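Local structure of alpha-/beta-galactoside alpha-2,3-sialyltransferase (Photobacterium phosphoreum, 2ZWI) at residues 67-72 / 97-102; 78-83 / 106-111; 123-128 / 180-185; 174-179 / 195-200; 316-321 / 333-338. The protein probably transfers sialic acid from CMP-sialic acid to the 3-position of a galactose in alpha- or beta-galactosides, and binds CMP in a GT-B-type cleft. All coordinates share one frame; numbering follows the deposited sequence. Where two conformers were deposited one is given.

In the fold
Interactions 2, 3 and 5 are buried; 2 and 5 each pair parallel strands in a different sheet of this GT-B enzyme, their centres about 30 Å apart on opposite sides of the chain's centre. Regular backbone bonds run through interaction 2, whereas a beta bulge breaks the register of interaction 5, the contact nearer to CMP. Interaction 1 is a surface contact of aliphatic groups, formed where the helices flanking strand 74-82 of interaction 2 end. Interaction 4 ties the edge strand 195-197 of interaction 2's sheet to the preceding turn 175-178 by one amide bond, and Met-198 touches interaction 2. Ile-177 and Phe-178 of interaction 4 pack on interaction 3, which has no hydrogen bonds between its segments.

Interaction 1: residues 67-72 / 97-102; sequences SMILTN and EALGKK
Ile-69 meets both Leu-99 and Lys-101 through a single methyl, CG2, which lies 3.8 Å from Leu-99 CD1. The same CG2 is also 3.8 Å from Lys-101 CB, and the side chains of Ile-69 and Lys-101 run alongside one another, head to tail. The CG2 branch points away from the backbone N of Ile-69 (CG1 at chi1 -68°), which aims this branched residue at the second segment. Leu-70 crosses its partners at about a right angle: its CD2 rests 4.1 Å from Leu-99 CD2 and 4.0 Å from Lys-101 CE. A lysine suits this border because its methylenes can lie on the leucine and isoleucine while its ammonium group stays at the surface. The bend at chi2 (-84°) swings the outer part of Lys-101 over toward Leu-70 and the side chain of Asn-72, which lies across its end.

Both backbones leave helical geometry here with positive phi, at Asn-72 and at Gly-100, residue types that accept such angles readily. Just before the first of these turns, Thr-71 OG1 reaches back 2.6 Å to Met-68 O, which also takes a bond from Thr-71 N. Nearby, Glu-97 OE2 is hydrogen-bonded to the Tyr-166 hydroxyl. The contact thus joins the C-terminal regions of helices 58-70 and 86-98, just where the chain turns toward the neighbouring parallel strands 74-82 and 104-110.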
# COMPACT_ATOMS: atom_id res chain seq x y z
N SER A 67 10.12 11.12 -25.96
CA SER A 67 9.74 11.66 -27.27
C SER A 67 8.71 12.79 -27.12
O SER A 67 8.78 13.79 -27.83
CB SER A 67 9.28 10.56 -28.24
OG SER A 67 8.11 9.92 -27.79
N MET A 68 7.79 12.64 -26.17
CA MET A 68 6.83 13.72 -25.87
C MET A 68 7.53 15.00 -25.42
O MET A 68 7.20 16.10 -25.89
CB MET A 68 5.82 13.28 -24.81
CG MET A 68 4.92 12.16 -25.28
SD MET A 68 3.60 11.73 -24.13
CE MET A 68 2.46 13.07 -24.48
N ILE A 69 8.50 14.86 -24.51
CA ILE A 69 9.27 16.01 -24.03
C ILE A 69 10.06 16.66 -25.18
O ILE A 69 10.22 17.89 -25.20
CB ILE A 69 10.19 15.64 -22.84
CG1 ILE A 69 9.34 15.33 -21.60
CG2 ILE A 69 11.14 16.79 -22.49
CD1 ILE A 69 10.07 14.55 -20.54
N LEU A 70 10.51 15.84 -26.13
CA LEU A 70 11.27 16.35 -27.28
C LEU A 70 10.47 17.24 -28.24
O LEU A 70 11.05 17.97 -29.04
CB LEU A 70 11.98 15.21 -28.03
CG LEU A 70 13.20 14.54 -27.36
CD1 LEU A 70 13.90 13.62 -28.33
CD2 LEU A 70 14.19 15.56 -26.82
N THR A 71 9.14 17.20 -28.13
CA THR A 71 8.26 18.07 -28.92
C THR A 71 8.28 19.52 -28.43
O THR A 71 7.77 20.42 -29.11
CB THR A 71 6.79 17.57 -28.90
OG1 THR A 71 6.21 17.78 -27.60
CG2 THR A 71 6.71 16.08 -29.28
N ASN A 72 8.87 19.72 -27.24
CA ASN A 72 9.00 21.05 -26.60
C ASN A 72 7.70 21.57 -25.99
O ASN A 72 7.64 22.71 -25.53
CB ASN A 72 9.59 22.09 -27.57
CG ASN A 72 11.07 21.89 -27.80
OD1 ASN A 72 11.53 21.75 -28.95
ND2 ASN A 72 11.84 21.89 -26.72
N GLU A 97 15.61 14.79 -16.81
CA GLU A 97 16.69 15.76 -16.57
C GLU A 97 17.80 15.71 -17.63
O GLU A 97 18.34 16.75 -18.02
CB GLU A 97 17.33 15.57 -15.19
CG GLU A 97 16.39 15.73 -13.98
CD GLU A 97 16.10 17.19 -13.62
OE1 GLU A 97 16.34 18.10 -14.45
OE2 GLU A 97 15.63 17.43 -12.48
N ALA A 98 18.13 14.50 -18.08
CA ALA A 98 19.15 14.27 -19.11
C ALA A 98 18.87 15.06 -20.38
O ALA A 98 19.78 15.65 -20.95
CB ALA A 98 19.25 12.78 -19.44
N LEU A 99 17.61 15.08 -20.79
CA LEU A 99 17.16 15.77 -21.99
C LEU A 99 17.42 17.28 -21.96
O LEU A 99 17.51 17.91 -23.01
CB LEU A 99 15.68 15.47 -22.27
CG LEU A 99 15.25 14.02 -22.55
CD1 LEU A 99 13.73 13.95 -22.71
CD2 LEU A 99 15.96 13.42 -23.78
N GLY A 100 17.53 17.84 -20.75
CA GLY A 100 17.86 19.26 -20.54
C GLY A 100 16.86 20.23 -21.14
O GLY A 100 17.24 21.29 -21.67
N LYS A 101 15.58 19.88 -21.05
CA LYS A 101 14.51 20.66 -21.68
C LYS A 101 13.78 21.55 -20.67
O LYS A 101 12.71 22.08 -20.97
CB LYS A 101 13.52 19.72 -22.36
CG LYS A 101 14.00 19.09 -23.66
CD LYS A 101 13.75 20.04 -24.82
CE LYS A 101 14.27 19.49 -26.13
NZ LYS A 101 14.45 20.61 -27.12
N LYS A 102 14.36 21.69 -19.48
CA LYS A 102 13.82 22.54 -18.41
C LYS A 102 12.37 22.16 -18.04
O LYS A 102 11.48 23.01 -17.92
CB LYS A 102 13.96 24.03 -18.78
CG LYS A 102 15.41 24.52 -18.94
CD LYS A 102 16.14 24.52 -17.60
CE LYS A 102 17.42 25.33 -17.66
NZ LYS A 102 17.84 25.73 -16.28

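Interaction 2: residues 78-83 / 106-111; sequences IINGNT and ELNFYD
Ile-78 to Asn-82 run parallel to Glu-106 to Tyr-110, in register residue for residue, with segment axes 4.7 Å apart and inclined by 20°. Five backbone bonds alternate between them: Ile-79 N to Glu-106 O, Asn-108 N to Ile-79 O, Gly-81 N to Asn-108 O, Tyr-110 N to Gly-81 O, and Thr-83 N to Tyr-110 O. The last donor stands above the carbonyl plane, where the first chain leaves the strand. The two strands belong to a right-handed beta-alpha-beta unit of a Rossmann-like sheet, whose helix 86-98 covers Ile-79 and Phe-109.

On that apolar face Ile-79 and Leu-107 run alongside each other, CD1 of the first 3.9 Å from CD2 of the second. The other face carries Asn-80 and Asn-108, likewise adjacent, their amide planes only 14° apart and Asn-80 ND2 3.0 Å from Asn-108 OD1. Beyond them Gly-81 O lies in the plane of the Tyr-110 ring, at its edge, 3.6 Å from Tyr-110 CD1. Thr-83 OG1 touches Phe-109 CB at 3.2 Å and is hydrogen-bonded to a water (2.9 Å) that in turn donates to Asp-111 OD1, 2.7 Å away.

One face is thus apolar, while the other mixes Ile-78 with Glu-106, the asparagines and Tyr-110. At the strand ends, toward the CMP site, directional bonds take over: Asp-10 and Asp-112 hold the Asn-82 amide, while Tyr-117, Tyr-160 and Leu-173 N fix the Asp-111 carboxylate.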
# COMPACT_ATOMS: atom_id res chain seq x y z
N ILE A 78 4.25 15.11 -13.73
CA ILE A 78 3.95 14.64 -12.39
C ILE A 78 4.19 13.13 -12.37
O ILE A 78 3.56 12.39 -13.13
CB ILE A 78 2.49 14.97 -11.95
CG1 ILE A 78 2.18 16.46 -12.18
CG2 ILE A 78 2.28 14.62 -10.48
CD1 ILE A 78 0.73 16.84 -11.90
N ILE A 79 5.13 12.68 -11.54
CA ILE A 79 5.41 11.25 -11.42
C ILE A 79 4.78 10.70 -10.14
O ILE A 79 5.02 11.21 -9.05
CB ILE A 79 6.94 10.94 -11.43
CG1 ILE A 79 7.66 11.69 -12.56
CG2 ILE A 79 7.17 9.43 -11.56
CD1 ILE A 79 9.17 11.80 -12.35
N ASN A 80 3.96 9.67 -10.31
CA ASN A 80 3.27 9.01 -9.22
C ASN A 80 3.85 7.60 -9.07
O ASN A 80 3.79 6.80 -10.01
CB ASN A 80 1.76 8.99 -9.49
CG ASN A 80 1.20 10.39 -9.78
OD1 ASN A 80 1.22 10.89 -10.91
ND2 ASN A 80 0.68 11.03 -8.74
N GLY A 81 4.41 7.30 -7.90
CA GLY A 81 5.15 6.06 -7.70
C GLY A 81 4.96 5.38 -6.36
O GLY A 81 4.06 5.72 -5.59
N ASN A 82 5.82 4.40 -6.10
CA ASN A 82 5.80 3.55 -4.93
C ASN A 82 7.01 3.95 -4.08
O ASN A 82 8.14 3.89 -4.56
CB ASN A 82 5.88 2.09 -5.41
CG ASN A 82 6.02 1.09 -4.30
OD1 ASN A 82 6.84 1.25 -3.40
ND2 ASN A 82 5.23 0.01 -4.37
N THR A 83 6.78 4.38 -2.84
CA THR A 83 7.84 4.89 -1.96
C THR A 83 9.00 3.89 -1.78
O THR A 83 10.15 4.24 -2.00
CB THR A 83 7.27 5.35 -0.60
OG1 THR A 83 6.14 6.20 -0.83
CG2 THR A 83 8.32 6.12 0.19
N GLU A 106 7.22 17.18 -10.54
CA GLU A 106 6.56 17.08 -9.24
C GLU A 106 6.31 15.61 -8.93
O GLU A 106 6.09 14.81 -9.84
CB GLU A 106 5.24 17.86 -9.24
CG GLU A 106 5.47 19.36 -9.38
CD GLU A 106 4.20 20.18 -9.30
OE1 GLU A 106 4.27 21.41 -9.53
OE2 GLU A 106 3.13 19.60 -8.99
N LEU A 107 6.35 15.26 -7.65
CA LEU A 107 6.35 13.86 -7.22
C LEU A 107 5.24 13.54 -6.24
O LEU A 107 4.99 14.32 -5.32
CB LEU A 107 7.70 13.48 -6.58
CG LEU A 107 8.98 13.79 -7.36
CD1 LEU A 107 10.20 13.51 -6.51
CD2 LEU A 107 9.05 12.98 -8.67
N ASN A 108 4.59 12.40 -6.45
CA ASN A 108 3.67 11.82 -5.48
C ASN A 108 4.12 10.38 -5.19
O ASN A 108 4.08 9.53 -6.09
CB ASN A 108 2.23 11.80 -6.03
CG ASN A 108 1.68 13.20 -6.25
OD1 ASN A 108 1.47 13.64 -7.39
ND2 ASN A 108 1.44 13.92 -5.16
N PHE A 109 4.56 10.13 -3.96
CA PHE A 109 4.95 8.79 -3.51
C PHE A 109 3.85 8.16 -2.63
O PHE A 109 3.38 8.77 -1.68
CB PHE A 109 6.26 8.82 -2.72
CG PHE A 109 7.49 9.08 -3.55
CD1 PHE A 109 8.12 8.04 -4.24
CD2 PHE A 109 8.04 10.36 -3.62
CE1 PHE A 109 9.28 8.28 -5.01
CE2 PHE A 109 9.20 10.61 -4.37
CZ PHE A 109 9.82 9.56 -5.07
N TYR A 110 3.46 6.94 -2.96
CA TYR A 110 2.48 6.18 -2.20
C TYR A 110 3.16 5.00 -1.51
O TYR A 110 3.85 4.23 -2.17
CB TYR A 110 1.39 5.65 -3.14
CG TYR A 110 0.56 6.74 -3.76
CD1 TYR A 110 1.00 7.44 -4.89
CD2 TYR A 110 -0.68 7.07 -3.22
CE1 TYR A 110 0.23 8.45 -5.45
CE2 TYR A 110 -1.46 8.08 -3.79
CZ TYR A 110 -1.00 8.76 -4.88
OH TYR A 110 -1.78 9.73 -5.41
N ASP A 111 2.98 4.87 -0.19
CA ASP A 111 3.56 3.75 0.56
C ASP A 111 3.23 2.41 -0.09
O ASP A 111 2.13 2.23 -0.59
CB ASP A 111 3.03 3.71 2.00
CG ASP A 111 3.59 4.82 2.88
OD1 ASP A 111 4.59 5.47 2.50
OD2 ASP A 111 3.00 5.03 3.97
O HOH W 1 4.69 7.78 1.10

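Interaction 3: residues 123-128 / 180-185; sequences FSRLPE and TNLPLT
Ser-124 presents its CB to Leu-184, whose CD2 methyl sits 3.6 Å away. The same CD2 comes in at the edge of the Phe-123 ring, in its plane, 3.8 Å from Phe-123 CD2, while the two side chains cross at a slant. A serine fits here because its short side chain lets the loop 180-185 come close to the helix: Ser-124 CB lies 3.9 Å from Pro-183 CD. Outside this core the side chain of Arg-125 crosses those of Leu-182 and Pro-183 at about a right angle. Its NH2 is 3.5 Å from Leu-182 CD2 and equally far from Pro-183 CD.

What positions this arginine is Ser-124 itself. Bends at chi2 and chi3 fold the arginine back, and NE and NH2 both grip Ser-124 OG side-on, NH2 at 3.1 Å from OG, with the hydroxyl oxygen in the guanidinium plane. OG in turn bonds to Tyr-121 O one turn back, with chi1 83° tucking it between the backbone N and carbonyl carbon. Tyr-121 also offers its ring to Arg-125 in a cation-pi contact. Further out, Gln-131 of helix 128-147 bonds to both Leu-126 O and Pro-183 O, bridging the two segments.

Since no hydrogen bond runs directly between the segments, the loop leading to helix 185-191 rests on the end of helix 114-125 by van der Waals contact, and the Ser-124 hydroxyl and the NE and NH2 of Arg-125 find hydrogen bonds within the helix end.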
# COMPACT_ATOMS: atom_id res chain seq x y z
N PHE A 123 14.56 2.85 11.95
CA PHE A 123 15.19 4.16 11.89
C PHE A 123 14.99 4.94 13.19
O PHE A 123 15.91 5.64 13.64
CB PHE A 123 14.65 4.93 10.69
CG PHE A 123 15.31 6.26 10.46
CD1 PHE A 123 16.44 6.36 9.65
CD2 PHE A 123 14.77 7.42 11.02
CE1 PHE A 123 17.06 7.61 9.43
CE2 PHE A 123 15.37 8.66 10.81
CZ PHE A 123 16.52 8.75 10.02
N SER A 124 13.81 4.81 13.79
CA SER A 124 13.48 5.49 15.06
C SER A 124 14.29 4.97 16.24
O SER A 124 14.39 5.66 17.26
CB SER A 124 11.98 5.38 15.38
OG SER A 124 11.68 4.15 16.01
N ARG A 125 14.85 3.77 16.12
CA ARG A 125 15.70 3.19 17.19
C ARG A 125 17.09 3.82 17.20
O ARG A 125 17.81 3.74 18.22
CB ARG A 125 15.86 1.66 17.03
CG ARG A 125 14.57 0.82 17.05
CD ARG A 125 13.79 0.94 18.34
NE ARG A 125 12.88 2.07 18.27
CZ ARG A 125 12.05 2.45 19.23
NH1 ARG A 125 11.99 1.78 20.39
NH2 ARG A 125 11.26 3.50 19.04
N LEU A 126 17.48 4.43 16.08
CA LEU A 126 18.79 5.07 15.95
C LEU A 126 18.90 6.25 16.89
O LEU A 126 17.91 6.94 17.13
CB LEU A 126 19.03 5.53 14.51
CG LEU A 126 19.59 4.56 13.46
CD1 LEU A 126 18.63 3.46 13.10
CD2 LEU A 126 19.96 5.34 12.23
N PRO A 127 20.10 6.51 17.45
CA PRO A 127 20.16 7.73 18.25
C PRO A 127 19.89 8.96 17.37
O PRO A 127 20.14 8.93 16.17
CB PRO A 127 21.58 7.74 18.82
CG PRO A 127 22.36 6.80 17.97
CD PRO A 127 21.39 5.79 17.43
N GLU A 128 19.35 10.01 17.98
CA GLU A 128 18.92 11.21 17.25
C GLU A 128 20.01 11.79 16.35
O GLU A 128 19.76 12.13 15.19
CB GLU A 128 18.38 12.25 18.23
CG GLU A 128 18.02 13.59 17.59
CD GLU A 128 17.28 14.50 18.55
OE1 GLU A 128 17.91 15.42 19.10
OE2 GLU A 128 16.07 14.29 18.77
N THR A 180 3.32 9.21 17.21
CA THR A 180 3.39 8.09 18.16
C THR A 180 4.57 8.29 19.12
O THR A 180 5.19 9.36 19.13
CB THR A 180 3.52 6.73 17.43
OG1 THR A 180 4.71 6.73 16.63
CG2 THR A 180 2.29 6.48 16.54
N ASN A 181 4.87 7.28 19.94
CA ASN A 181 6.03 7.33 20.84
C ASN A 181 7.37 7.15 20.13
O ASN A 181 8.43 7.28 20.74
CB ASN A 181 5.92 6.29 21.97
CG ASN A 181 4.80 6.61 22.96
OD1 ASN A 181 4.56 7.76 23.32
ND2 ASN A 181 4.10 5.56 23.40
N LEU A 182 7.34 6.84 18.83
CA LEU A 182 8.59 6.65 18.09
C LEU A 182 9.32 7.99 17.93
O LEU A 182 8.70 8.96 17.51
CB LEU A 182 8.32 6.02 16.71
CG LEU A 182 7.58 4.68 16.63
CD1 LEU A 182 7.80 4.11 15.25
CD2 LEU A 182 8.05 3.70 17.69
N PRO A 183 10.62 8.05 18.29
CA PRO A 183 11.42 9.27 18.08
C PRO A 183 11.73 9.49 16.60
O PRO A 183 12.73 8.98 16.08
CB PRO A 183 12.72 9.01 18.86
CG PRO A 183 12.44 7.77 19.70
CD PRO A 183 11.42 6.99 18.94
N LEU A 184 10.87 10.24 15.92
CA LEU A 184 11.05 10.49 14.50
C LEU A 184 11.06 11.98 14.15
O LEU A 184 10.86 12.36 12.98
CB LEU A 184 9.99 9.74 13.69
CG LEU A 184 10.13 8.21 13.57
CD1 LEU A 184 8.86 7.60 12.96
CD2 LEU A 184 11.36 7.82 12.74
N THR A 185 11.33 12.81 15.15
CA THR A 185 11.39 14.27 14.98
C THR A 185 12.30 14.67 13.82
O THR A 185 11.93 15.51 13.01
CB THR A 185 11.85 14.97 16.31
OG1 THR A 185 10.92 14.67 17.35
CG2 THR A 185 11.89 16.49 16.15

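Interaction 4: residues 174-179 / 195-200; sequences RADIFE and IKQMKW
Ala-175 meets Ile-195 and Gln-197 at the edge of the Rossmann-like parallel sheet, where the 3-10 turn 175-178, shortly after strand 168-172, lies against the outermost strand 195-197.

Hydrogen bonding across the contact rests on one amide. Gln-197 OE1 accepts a bond from Ala-175 N at 2.9 Å, the donor tilted 26° from the plane of the side-chain carbonyl. The other end of the same amide, NE2, gives a bond to Met-198 O at 2.9 Å, in the plane of that carbonyl and on a lone pair, and another to Leu-173 O. With the amide held at both ends, its rotation is fixed. Gln-197 reaches the turn because CG lies opposite the backbone N (chi1 170°) and the chain then bends at chi2. Glutamine is suited to this place, offering an acceptor to the turn and donors to the backbone beside it.

A salt bridge spans the start of the turn. Arg-174 grips the carboxylate of Asp-176 side-on, NE to OD1 at 2.8 Å and NH2 to OD2 at 2.7 Å. NH2 has a second partner in Leu-358 O, which links the turn to the segment after helix 350-357.

Apolar packing centres on Ile-195. Phe-178, also wedged against helix 185-191, reaches it only loosely, CE2 lying 4.4 Å from CD1 of the isoleucine. The small Ala-175 comes much nearer: its CB is just 3.4 Å from Ile-195 CG2, tighter than the usual carbon contact.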
# COMPACT_ATOMS: atom_id res chain seq x y z
N ARG A 174 -0.19 5.61 7.20
CA ARG A 174 -0.46 6.15 8.52
C ARG A 174 0.44 7.36 8.73
O ARG A 174 1.53 7.25 9.29
CB ARG A 174 -0.22 5.09 9.62
CG ARG A 174 -1.25 3.94 9.67
CD ARG A 174 -2.65 4.43 10.13
NE ARG A 174 -2.64 5.02 11.47
CZ ARG A 174 -2.88 4.35 12.59
NH1 ARG A 174 -3.20 3.07 12.55
NH2 ARG A 174 -2.83 4.98 13.75
N ALA A 175 -0.02 8.52 8.25
CA ALA A 175 0.68 9.78 8.43
C ALA A 175 0.92 10.12 9.92
O ALA A 175 1.85 10.84 10.25
CB ALA A 175 -0.10 10.91 7.75
N ASP A 176 0.08 9.57 10.79
CA ASP A 176 0.18 9.80 12.24
C ASP A 176 1.28 8.97 12.93
O ASP A 176 1.39 8.99 14.17
CB ASP A 176 -1.18 9.56 12.92
CG ASP A 176 -1.70 8.14 12.70
OD1 ASP A 176 -1.38 7.53 11.65
OD2 ASP A 176 -2.43 7.63 13.58
N ILE A 177 2.08 8.25 12.14
CA ILE A 177 3.29 7.61 12.66
C ILE A 177 4.20 8.63 13.37
O ILE A 177 4.85 8.30 14.36
CB ILE A 177 4.07 6.83 11.54
CG1 ILE A 177 5.19 5.95 12.14
CG2 ILE A 177 4.63 7.79 10.47
CD1 ILE A 177 4.70 4.80 13.04
N PHE A 178 4.20 9.87 12.88
CA PHE A 178 5.00 10.94 13.47
C PHE A 178 4.40 11.53 14.75
O PHE A 178 4.99 12.44 15.35
CB PHE A 178 5.26 12.05 12.45
CG PHE A 178 6.03 11.59 11.24
CD1 PHE A 178 7.39 11.33 11.32
CD2 PHE A 178 5.39 11.42 10.02
CE1 PHE A 178 8.11 10.90 10.20
CE2 PHE A 178 6.09 10.99 8.89
CZ PHE A 178 7.46 10.72 8.99
N GLU A 179 3.25 11.00 15.16
CA GLU A 179 2.61 11.41 16.41
C GLU A 179 2.52 10.26 17.42
O GLU A 179 1.75 10.34 18.38
CB GLU A 179 1.22 12.01 16.16
CG GLU A 179 1.23 13.51 15.89
CD GLU A 179 1.84 13.86 14.56
OE1 GLU A 179 1.50 13.20 13.55
OE2 GLU A 179 2.68 14.79 14.52
N ILE A 195 3.28 15.70 3.72
CA ILE A 195 2.58 14.45 4.04
C ILE A 195 1.08 14.57 3.85
O ILE A 195 0.47 15.57 4.27
CB ILE A 195 2.83 14.02 5.52
CG1 ILE A 195 4.32 13.90 5.84
CG2 ILE A 195 2.12 12.71 5.85
CD1 ILE A 195 5.04 12.81 5.07
N LYS A 196 0.49 13.57 3.19
CA LYS A 196 -0.96 13.37 3.14
C LYS A 196 -1.28 12.01 3.75
O LYS A 196 -0.56 11.05 3.51
CB LYS A 196 -1.48 13.39 1.70
CG LYS A 196 -1.68 14.78 1.13
CD LYS A 196 -2.21 14.74 -0.28
CE LYS A 196 -2.33 16.15 -0.83
NZ LYS A 196 -2.90 16.14 -2.19
N GLN A 197 -2.36 11.96 4.53
CA GLN A 197 -2.95 10.71 5.01
C GLN A 197 -3.72 10.08 3.86
O GLN A 197 -4.59 10.72 3.27
CB GLN A 197 -3.87 10.97 6.22
CG GLN A 197 -4.73 9.76 6.65
CD GLN A 197 -3.89 8.55 6.99
OE1 GLN A 197 -2.92 8.65 7.75
NE2 GLN A 197 -4.22 7.41 6.40
N MET A 198 -3.39 8.83 3.52
CA MET A 198 -4.18 8.09 2.52
C MET A 198 -5.64 8.05 2.94
O MET A 198 -5.95 7.71 4.10
CB MET A 198 -3.67 6.66 2.33
CG MET A 198 -2.48 6.54 1.42
SD MET A 198 -2.05 4.81 1.20
CE MET A 198 -0.51 4.92 0.31
N LYS A 199 -6.52 8.42 2.01
CA LYS A 199 -7.97 8.40 2.25
C LYS A 199 -8.63 7.19 1.61
O LYS A 199 -8.16 6.68 0.58
CB LYS A 199 -8.63 9.69 1.77
CG LYS A 199 -8.05 10.95 2.42
CD LYS A 199 -8.10 10.92 3.95
CE LYS A 199 -9.50 11.18 4.48
NZ LYS A 199 -9.45 11.63 5.90
N TRP A 200 -9.72 6.73 2.22
CA TRP A 200 -10.40 5.51 1.78
C TRP A 200 -11.92 5.71 1.64
O TRP A 200 -12.67 4.75 1.41
CB TRP A 200 -10.07 4.35 2.73
CG TRP A 200 -8.58 3.99 2.75
CD1 TRP A 200 -7.65 4.35 3.69
CD2 TRP A 200 -7.87 3.19 1.78
NE1 TRP A 200 -6.41 3.84 3.37
CE2 TRP A 200 -6.52 3.12 2.21
CE3 TRP A 200 -8.24 2.52 0.61
CZ2 TRP A 200 -5.54 2.42 1.49
CZ3 TRP A 200 -7.27 1.82 -0.11
CH2 TRP A 200 -5.93 1.77 0.34

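Interaction 5: residues 316-321 / 333-338; sequences DAVGGM and VENKFI
Lys-336 N to Val-318 O, 2.8 Å, is the straightest of the bonds across the pair at 175°. Val-318 N gives to Glu-334 O, and Gly-320 N to Phe-337 O at 3.1 Å. Weaker bonds run from Glu-334 N to Asp-316 O and from Asn-335 ND2 to Val-318 O.

These bonds join strands 317-321 and 334-340, the parallel pair of a beta-alpha-beta unit in the second Rossmann-like sheet. Between Val-318 and Gly-320 the register slips by one residue, a beta bulge in the second strand.

At the bulge, Phe-337 lies over the first strand. Its CG is turned between the backbone N and carbonyl carbon (chi1 55°), so that one ring face meets Gly-319 CA in a CH-pi contact, 4.2 Å from the centroid. Glycine suits both places: at 319 the bare CA admits the ring, and at 320 the backbone angles are ones that other residues rarely adopt.

Apolar contact adds Val-318 CB against Val-333 CG2 at 3.8 Å. Charge pairing stays within one strand, where Lys-336 NZ meets Glu-334 OE1 at 2.8 Å from above the carboxylate plane. The lysine methylenes pass Ala-317, whose CB is 3.9 Å from Lys-336 CE. The side chain of Met-321 comes within about 4 Å of Gly-241, which binds CMP.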
# COMPACT_ATOMS: atom_id res chain seq x y z
N ASP A 316 -17.35 -6.88 9.93
CA ASP A 316 -17.48 -6.32 11.25
C ASP A 316 -16.17 -6.42 12.01
O ASP A 316 -15.85 -5.56 12.85
CB ASP A 316 -18.61 -7.01 12.00
CG ASP A 316 -19.96 -6.72 11.39
OD1 ASP A 316 -20.42 -5.56 11.52
OD2 ASP A 316 -20.54 -7.62 10.75
N ALA A 317 -15.41 -7.47 11.70
CA ALA A 317 -14.21 -7.77 12.44
C ALA A 317 -13.22 -8.51 11.58
O ALA A 317 -13.57 -9.10 10.55
CB ALA A 317 -14.53 -8.59 13.71
N VAL A 318 -11.98 -8.48 12.04
CA VAL A 318 -10.87 -9.01 11.28
C VAL A 318 -9.90 -9.65 12.27
O VAL A 318 -9.93 -9.35 13.47
CB VAL A 318 -10.24 -7.85 10.46
CG1 VAL A 318 -9.01 -7.25 11.15
CG2 VAL A 318 -9.96 -8.27 9.05
N GLY A 319 -9.10 -10.58 11.78
CA GLY A 319 -8.02 -11.19 12.55
C GLY A 319 -7.18 -12.05 11.62
O GLY A 319 -7.61 -12.35 10.50
N GLY A 320 -5.98 -12.41 12.04
CA GLY A 320 -5.18 -13.29 11.21
C GLY A 320 -3.71 -13.07 11.38
O GLY A 320 -3.22 -12.94 12.49
N MET A 321 -3.02 -13.02 10.25
CA MET A 321 -1.57 -13.09 10.22
C MET A 321 -0.99 -11.72 9.92
O MET A 321 -1.61 -10.93 9.21
CB MET A 321 -1.14 -14.09 9.13
CG MET A 321 -2.03 -15.37 9.05
SD MET A 321 -1.97 -16.32 10.59
CE MET A 321 -0.18 -16.41 10.83
N VAL A 333 -13.23 -1.15 12.01
CA VAL A 333 -13.31 -2.62 12.03
C VAL A 333 -12.48 -3.19 13.19
O VAL A 333 -11.31 -2.86 13.36
CB VAL A 333 -13.08 -3.30 10.61
CG1 VAL A 333 -12.48 -2.34 9.60
CG2 VAL A 333 -12.33 -4.63 10.69
N GLU A 334 -13.12 -4.00 14.01
CA GLU A 334 -12.47 -4.60 15.18
C GLU A 334 -11.38 -5.59 14.78
O GLU A 334 -11.62 -6.50 13.99
CB GLU A 334 -13.50 -5.29 16.06
CG GLU A 334 -12.89 -5.98 17.30
CD GLU A 334 -13.85 -6.96 17.98
OE1 GLU A 334 -14.93 -7.26 17.42
OE2 GLU A 334 -13.50 -7.44 19.08
N ASN A 335 -10.18 -5.42 15.34
CA ASN A 335 -9.10 -6.39 15.16
C ASN A 335 -9.07 -7.35 16.35
O ASN A 335 -8.73 -6.94 17.46
CB ASN A 335 -7.76 -5.66 15.03
CG ASN A 335 -6.61 -6.57 14.60
OD1 ASN A 335 -5.46 -6.15 14.59
ND2 ASN A 335 -6.92 -7.81 14.25
N LYS A 336 -9.42 -8.62 16.14
CA LYS A 336 -9.51 -9.57 17.25
C LYS A 336 -8.17 -10.17 17.70
O LYS A 336 -8.00 -10.46 18.88
CB LYS A 336 -10.54 -10.67 16.95
CG LYS A 336 -11.98 -10.18 16.92
CD LYS A 336 -12.95 -11.34 16.99
CE LYS A 336 -14.39 -10.88 16.89
NZ LYS A 336 -14.79 -10.03 18.03
N PHE A 337 -7.25 -10.36 16.75
CA PHE A 337 -5.93 -10.96 17.03
C PHE A 337 -5.05 -10.86 15.78
O PHE A 337 -5.57 -10.85 14.67
CB PHE A 337 -6.06 -12.43 17.46
CG PHE A 337 -6.82 -13.30 16.48
CD1 PHE A 337 -6.17 -13.89 15.39
CD2 PHE A 337 -8.19 -13.53 16.63
CE1 PHE A 337 -6.86 -14.68 14.48
CE2 PHE A 337 -8.89 -14.32 15.73
CZ PHE A 337 -8.22 -14.90 14.65
N ILE A 338 -3.74 -10.75 15.97
CA ILE A 338 -2.79 -10.93 14.87
C ILE A 338 -1.69 -11.91 15.28
O ILE A 338 -1.09 -11.75 16.35
CB ILE A 338 -2.13 -9.60 14.38
CG1 ILE A 338 -3.18 -8.53 14.07
CG2 ILE A 338 -1.29 -9.85 13.13
CD1 ILE A 338 -2.56 -7.19 13.58